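Local atomic coordinates of aminoglycoside phosphotransferase (Mycobacterium smegmatis, PDB entry 6EF6), a protein that phosphorylates (S)-1-amino-2-propanol, serving as the aminopropanol kinase of the aminoacetone utilization microcompartment. Residues A[175-180]-A[210-215]; A[216-221]-A[304-309]. All coordinates share one frame; numbering follows the deposited sequence.

Both contacts lie on helix 198-218, one after the other along the chain, and their centres are about 7 Å apart. In contact 1 this helix receives the short helix 177-180 through a stack of two partly exposed rings, with buried leucines at one edge. In contact 2 its last turn meets helix 303-320 through two buried aromatic rings, which touch over a much smaller area. The chemistry differs with burial: two nitrogen-containing rings lie flat together where partly exposed, whereas a phenyl and a phenol meet obliquely where both are buried. Leu211 and Leu215 join the two, since both also pack against helix 303-320, on Ser305 and Phe306 respectively.

Contact 1: residues A[175-180]-A[210-215]; sequences WDWEHC and LLHRKL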
loop_
_atom_site.group_PDB
_atom_site.type_symbol
_atom_site.label_atom_id
_atom_site.label_comp_id
_atom_site.label_asym_id
_atom_site.label_seq_id
_atom_site.Cartn_x
_atom_site.Cartn_y
_atom_site.Cartn_z
ATOM N N TRP A 175 -4.076 10.443 -3.143
ATOM C CA TRP A 175 -2.678 10.565 -2.789
ATOM C C TRP A 175 -2.110 11.634 -3.705
ATOM O O TRP A 175 -1.142 11.404 -4.416
ATOM C CB TRP A 175 -1.944 9.229 -2.925
ATOM C CG TRP A 175 -2.471 8.208 -1.989
ATOM C CD1 TRP A 175 -3.333 7.147 -2.267
ATOM C CD2 TRP A 175 -2.189 8.103 -0.578
ATOM N NE1 TRP A 175 -3.603 6.446 -1.130
ATOM C CE2 TRP A 175 -2.940 7.005 -0.078
ATOM C CE3 TRP A 175 -1.400 8.848 0.328
ATOM C CZ2 TRP A 175 -2.902 6.629 1.242
ATOM C CZ3 TRP A 175 -1.400 8.477 1.668
ATOM C CH2 TRP A 175 -2.119 7.365 2.105
ATOM N N ASP A 176 -2.715 12.816 -3.664
ATOM C CA ASP A 176 -2.229 13.976 -4.401
ATOM C C ASP A 176 -1.276 14.785 -3.543
ATOM O O ASP A 176 -0.970 14.393 -2.423
ATOM C CB ASP A 176 -3.402 14.807 -4.925
ATOM C CG ASP A 176 -4.370 15.274 -3.845
ATOM O OD1 ASP A 176 -4.105 15.032 -2.673
ATOM O OD2 ASP A 176 -5.372 15.910 -4.217
ATOM N N TRP A 177 -0.772 15.913 -4.067
ATOM C CA TRP A 177 0.197 16.677 -3.272
ATOM C C TRP A 177 -0.409 17.085 -1.936
ATOM O O TRP A 177 0.208 16.866 -0.878
ATOM C CB TRP A 177 0.667 17.925 -4.016
ATOM C CG TRP A 177 1.709 18.652 -3.230
ATOM C CD1 TRP A 177 1.519 19.762 -2.457
ATOM C CD2 TRP A 177 3.086 18.317 -3.181
ATOM N NE1 TRP A 177 2.744 20.101 -1.878
ATOM C CE2 TRP A 177 3.708 19.246 -2.334
ATOM C CE3 TRP A 177 3.849 17.322 -3.766
ATOM C CZ2 TRP A 177 5.093 19.159 -2.037
ATOM C CZ3 TRP A 177 5.202 17.265 -3.497
ATOM C CH2 TRP A 177 5.803 18.199 -2.645
ATOM N N GLU A 178 -1.593 17.666 -1.971
ATOM C CA GLU A 178 -2.280 18.144 -0.771
ATOM C C GLU A 178 -2.314 17.091 0.336
ATOM O O GLU A 178 -2.067 17.399 1.511
ATOM C CB GLU A 178 -3.699 18.576 -1.139
ATOM C CG GLU A 178 -4.508 18.936 0.135
ATOM C CD GLU A 178 -5.866 19.505 -0.132
ATOM O OE1 GLU A 178 -6.215 19.688 -1.315
ATOM O OE2 GLU A 178 -6.584 19.732 0.871
ATOM N N HIS A 179 -2.614 15.848 -0.007
ATOM C CA HIS A 179 -2.860 14.832 1.005
ATOM C C HIS A 179 -1.626 14.016 1.318
ATOM O O HIS A 179 -1.679 13.161 2.205
ATOM C CB HIS A 179 -4.038 13.918 0.615
ATOM C CG HIS A 179 -5.337 14.640 0.555
ATOM N ND1 HIS A 179 -5.798 15.256 -0.585
ATOM C CD2 HIS A 179 -6.219 14.968 1.536
ATOM C CE1 HIS A 179 -6.952 15.857 -0.330
ATOM N NE2 HIS A 179 -7.211 15.722 0.956
ATOM N N CYS A 180 -0.513 14.251 0.619
ATOM C CA CYS A 180 0.749 13.621 0.954
ATOM C C CYS A 180 1.652 14.556 1.750
ATOM O O CYS A 180 2.044 14.246 2.877
ATOM C CB CYS A 180 1.481 13.193 -0.332
ATOM S SG CYS A 180 0.700 11.834 -1.277
ATOM N N LEU A 210 11.803 20.544 -5.082
ATOM C CA LEU A 210 12.139 20.096 -6.435
ATOM C C LEU A 210 11.160 19.023 -6.890
ATOM O O LEU A 210 10.620 19.109 -8.005
ATOM C CB LEU A 210 13.597 19.577 -6.448
ATOM C CG LEU A 210 13.995 19.001 -7.808
ATOM C CD1 LEU A 210 13.829 19.999 -8.942
ATOM C CD2 LEU A 210 15.432 18.499 -7.708
ATOM N N LEU A 211 10.844 18.063 -6.035
ATOM C CA LEU A 211 9.834 17.065 -6.339
ATOM C C LEU A 211 8.509 17.703 -6.681
ATOM O O LEU A 211 7.847 17.318 -7.652
ATOM C CB LEU A 211 9.683 16.138 -5.149
ATOM C CG LEU A 211 8.453 15.232 -5.128
ATOM C CD1 LEU A 211 8.562 14.209 -6.236
ATOM C CD2 LEU A 211 8.329 14.533 -3.808
ATOM N N HIS A 212 8.080 18.713 -5.910
ATOM C CA HIS A 212 6.817 19.402 -6.176
ATOM C C HIS A 212 6.829 19.999 -7.576
ATOM O O HIS A 212 5.860 19.866 -8.344
ATOM C CB HIS A 212 6.608 20.501 -5.106
ATOM C CG HIS A 212 5.216 21.016 -5.020
ATOM N ND1 HIS A 212 4.878 22.039 -4.159
ATOM C CD2 HIS A 212 4.094 20.705 -5.687
ATOM C CE1 HIS A 212 3.595 22.304 -4.280
ATOM N NE2 HIS A 212 3.090 21.523 -5.214
ATOM N N ARG A 213 7.916 20.678 -7.945
ATOM C CA ARG A 213 8.020 21.269 -9.277
ATOM C C ARG A 213 7.991 20.194 -10.364
ATOM O O ARG A 213 7.361 20.378 -11.404
ATOM C CB ARG A 213 9.299 22.111 -9.395
ATOM C CG ARG A 213 9.289 23.384 -8.546
ATOM C CD ARG A 213 10.715 23.944 -8.343
ATOM N NE ARG A 213 11.565 23.874 -9.525
ATOM C CZ ARG A 213 12.897 23.887 -9.498
ATOM N NH1 ARG A 213 13.573 23.821 -10.637
ATOM N NH2 ARG A 213 13.555 23.960 -8.339
ATOM N N LYS A 214 8.614 19.062 -10.127
ATOM C CA LYS A 214 8.608 17.989 -11.116
ATOM C C LYS A 214 7.229 17.393 -11.256
ATOM O O LYS A 214 6.794 17.105 -12.374
ATOM C CB LYS A 214 9.642 16.925 -10.769
ATOM C CG LYS A 214 11.038 17.476 -10.900
ATOM C CD LYS A 214 12.103 16.450 -10.842
ATOM C CE LYS A 214 11.972 15.315 -11.850
ATOM N NZ LYS A 214 12.008 15.760 -13.275
ATOM N N LEU A 215 6.506 17.238 -10.160
ATOM C CA LEU A 215 5.136 16.753 -10.221
ATOM C C LEU A 215 4.202 17.726 -10.909
ATOM O O LEU A 215 3.311 17.301 -11.656
ATOM C CB LEU A 215 4.605 16.400 -8.836
ATOM C CG LEU A 215 5.245 15.190 -8.137
ATOM C CD1 LEU A 215 4.811 15.164 -6.699
ATOM C CD2 LEU A 215 4.836 13.878 -8.825
#
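Trp177 and His212 form a face-to-face stack, the imidazole lying flat over the five-membered ring of the indole. The two ring centroids are 3.6 Å apart and the planes differ by only 7°. Their nearest atoms, Trp177 NE1 and His212 CE1, approach to 3.4 Å. The stack continues onto the benzo half of the indole, where the CB of His212 makes a CH-pi contact 3.8 Å from the centroid of the Trp177 six-membered ring, so that one face is covered along the length of the bicycle. CG of His212 stands opposite its own backbone N (chi1 -164°), which carries the imidazole across from helix 198-218.

The buried flank is purely apolar. Leu215 CD1 abuts the indole rim at Trp177 CE3, 3.8 Å away and near the ring plane, while Leu211 CD2 is a little more distant, 4.2 Å from Trp177 CZ3. The stacked pair itself is only partly buried; on this more exposed side the two segments meet through the rings, with no hydrogen bond between them.

One residue before Trp177, Asp176 is the N-cap of helix 177-180. Its OD1 lies in the imidazole plane of His179 and accepts from His179 ND1 (2.7 Å) through its syn lone pair; the His179 backbone N, 3.2 Å from OD1, comes from the anti side, tilted 31° out of the carboxylate plane. Neighbouring Trp175 meets Trp187 edge-to-face, and Trp187 lines the pocket of the bound 1-methoxypropan-2-amine. The arrangement is thus an N-capped single-turn helix docked by an aromatic stack in the helical lobe of an aminoglycoside-phosphotransferase, protein-kinase-like fold.

Contact 2: residues A[216-221]-A[304-309]; sequences EEYGSG and PSFVFL
The phenol oxygen of Tyr218, whose ring touches Phe306, is hydrogen-bonded to OD2 of Asp299, so the polar end of this otherwise apolar contact is satisfied by a residue of the short helix 297-300, which precedes helix 303-320. With its hydroxyl held there, the tyrosine presents one ring corner to the phenylalanine: Tyr218 CE2 lies 3.8 Å from Phe306 CZ and 3.9 Å from Phe306 CE2. It arrives at the edge of the phenylalanine, near that ring's plane. The pair is oblique, with planes at 62° and centroids 5.9 Å apart, and the closest approach is confined to Tyr218 CE2 and the CZ and CE2 end of Phe306.

The two side chains leave their helices differently. Tyr218 sets CG opposite its backbone N (chi1 -173°), while Phe306 sets CG opposite its carbonyl carbon (chi1 -71°), and the rings converge although the nearest CA atoms across the contact, those of Tyr218 and Ser305, are 10.7 Å apart. Both residues are buried.

Tyr218 is also the last residue of helix 198-218. Gly219 departs from helical geometry with positive phi, and at this helix end Tyr218 O and Gly219 O are hydrogen-bonded to Arg224 NH1 and Trp260 NE1 respectively. The Trp260 ring meets Phe306 as well. Phe306 thus projects from helix 303-320 into a cluster bounded by Leu215 and Tyr218 of helix 198-218, Trp260 of strand 259-260 and Tyr263 of helix 263-268.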
loop_
_atom_site.group_PDB
_atom_site.type_symbol
_atom_site.label_atom_id
_atom_site.label_comp_id
_atom_site.label_asym_id
_atom_site.label_seq_id
_atom_site.Cartn_x
_atom_site.Cartn_y
_atom_site.Cartn_z
ATOM N N GLU A 216 4.404 19.032 -10.726
ATOM C CA GLU A 216 3.581 20.009 -11.417
ATOM C C GLU A 216 3.803 19.937 -12.912
ATOM O O GLU A 216 2.854 20.085 -13.695
ATOM C CB GLU A 216 3.878 21.411 -10.889
ATOM C CG GLU A 216 3.264 21.662 -9.522
ATOM C CD GLU A 216 3.566 23.063 -8.991
ATOM O OE1 GLU A 216 4.504 23.724 -9.505
ATOM O OE2 GLU A 216 2.858 23.489 -8.053
ATOM N N GLU A 217 5.052 19.759 -13.344
ATOM C CA GLU A 217 5.355 19.663 -14.762
ATOM C C GLU A 217 4.819 18.355 -15.364
ATOM O O GLU A 217 4.267 18.348 -16.480
ATOM C CB GLU A 217 6.863 19.779 -14.938
ATOM C CG GLU A 217 7.467 19.604 -16.348
ATOM C CD GLU A 217 9.009 19.645 -16.304
ATOM O OE1 GLU A 217 9.626 18.852 -15.548
ATOM O OE2 GLU A 217 9.612 20.501 -16.988
ATOM N N TYR A 218 4.984 17.248 -14.642
ATOM C CA TYR A 218 4.492 15.931 -15.062
ATOM C C TYR A 218 2.980 15.942 -15.209
ATOM O O TYR A 218 2.435 15.369 -16.147
ATOM C CB TYR A 218 4.958 14.926 -14.018
ATOM C CG TYR A 218 4.716 13.469 -14.280
ATOM C CD1 TYR A 218 5.284 12.839 -15.367
ATOM C CD2 TYR A 218 3.972 12.709 -13.390
ATOM C CE1 TYR A 218 5.141 11.482 -15.542
ATOM C CE2 TYR A 218 3.820 11.338 -13.588
ATOM C CZ TYR A 218 4.414 10.762 -14.644
ATOM O OH TYR A 218 4.220 9.382 -14.754
ATOM N N GLY A 219 2.300 16.662 -14.326
ATOM C CA GLY A 219 0.892 16.821 -14.346
ATOM C C GLY A 219 0.137 15.626 -13.823
ATOM O O GLY A 219 0.713 14.657 -13.325
ATOM N N SER A 220 -1.161 15.686 -13.961
ATOM C CA SER A 220 -2.040 14.640 -13.494
ATOM C C SER A 220 -3.043 14.263 -14.554
ATOM O O SER A 220 -4.202 13.965 -14.272
ATOM C CB SER A 220 -2.691 15.028 -12.176
ATOM O OG SER A 220 -3.349 16.275 -12.331
ATOM N N GLY A 221 -2.595 14.185 -15.809
ATOM C CA GLY A 221 -3.448 13.780 -16.900
ATOM C C GLY A 221 -3.814 12.312 -16.807
ATOM O O GLY A 221 -3.255 11.553 -16.004
ATOM N N PRO A 304 12.529 7.948 -9.758
ATOM C CA PRO A 304 13.224 8.415 -8.542
ATOM C C PRO A 304 12.379 9.399 -7.750
ATOM O O PRO A 304 12.365 9.355 -6.493
ATOM C CB PRO A 304 14.522 9.003 -9.083
ATOM C CG PRO A 304 14.740 8.305 -10.409
ATOM C CD PRO A 304 13.340 8.114 -10.963
ATOM N N SER A 305 11.644 10.294 -8.434
ATOM C CA SER A 305 10.740 11.197 -7.746
ATOM C C SER A 305 9.713 10.434 -6.925
ATOM O O SER A 305 9.406 10.823 -5.786
ATOM C CB SER A 305 10.017 12.083 -8.749
ATOM O OG SER A 305 10.840 13.098 -9.306
ATOM N N PHE A 306 9.139 9.366 -7.466
ATOM C CA PHE A 306 8.151 8.607 -6.734
ATOM C C PHE A 306 8.726 7.831 -5.571
ATOM O O PHE A 306 8.043 7.628 -4.568
ATOM C CB PHE A 306 7.320 7.709 -7.681
ATOM C CG PHE A 306 6.373 8.531 -8.545
ATOM C CD1 PHE A 306 5.467 9.399 -7.934
ATOM C CD2 PHE A 306 6.465 8.560 -9.919
ATOM C CE1 PHE A 306 4.618 10.212 -8.663
ATOM C CE2 PHE A 306 5.583 9.405 -10.700
ATOM C CZ PHE A 306 4.705 10.252 -10.044
ATOM N N VAL A 307 9.947 7.330 -5.716
ATOM C CA VAL A 307 10.648 6.738 -4.573
ATOM C C VAL A 307 10.793 7.777 -3.466
ATOM O O VAL A 307 10.568 7.474 -2.288
ATOM C CB VAL A 307 12.000 6.110 -4.998
ATOM C CG1 VAL A 307 12.765 5.636 -3.792
ATOM C CG2 VAL A 307 11.797 4.994 -5.987
ATOM N N PHE A 308 11.228 8.974 -3.819
ATOM C CA PHE A 308 11.431 10.032 -2.827
ATOM C C PHE A 308 10.121 10.486 -2.176
ATOM O O PHE A 308 10.067 10.698 -0.970
ATOM C CB PHE A 308 12.229 11.178 -3.421
ATOM C CG PHE A 308 12.684 12.142 -2.362
ATOM C CD1 PHE A 308 13.613 11.750 -1.403
ATOM C CD2 PHE A 308 12.172 13.426 -2.248
ATOM C CE1 PHE A 308 13.983 12.614 -0.397
ATOM C CE2 PHE A 308 12.594 14.286 -1.233
ATOM C CZ PHE A 308 13.489 13.866 -0.326
ATOM N N LEU A 309 9.041 10.537 -2.951
ATOM C CA LEU A 309 7.716 10.820 -2.382
ATOM C C LEU A 309 7.351 9.769 -1.343
ATOM O O LEU A 309 6.908 10.086 -0.228
ATOM C CB LEU A 309 6.669 10.846 -3.518
ATOM C CG LEU A 309 5.225 11.053 -3.079
ATOM C CD1 LEU A 309 5.000 12.271 -2.239
ATOM C CD2 LEU A 309 4.265 11.059 -4.270
#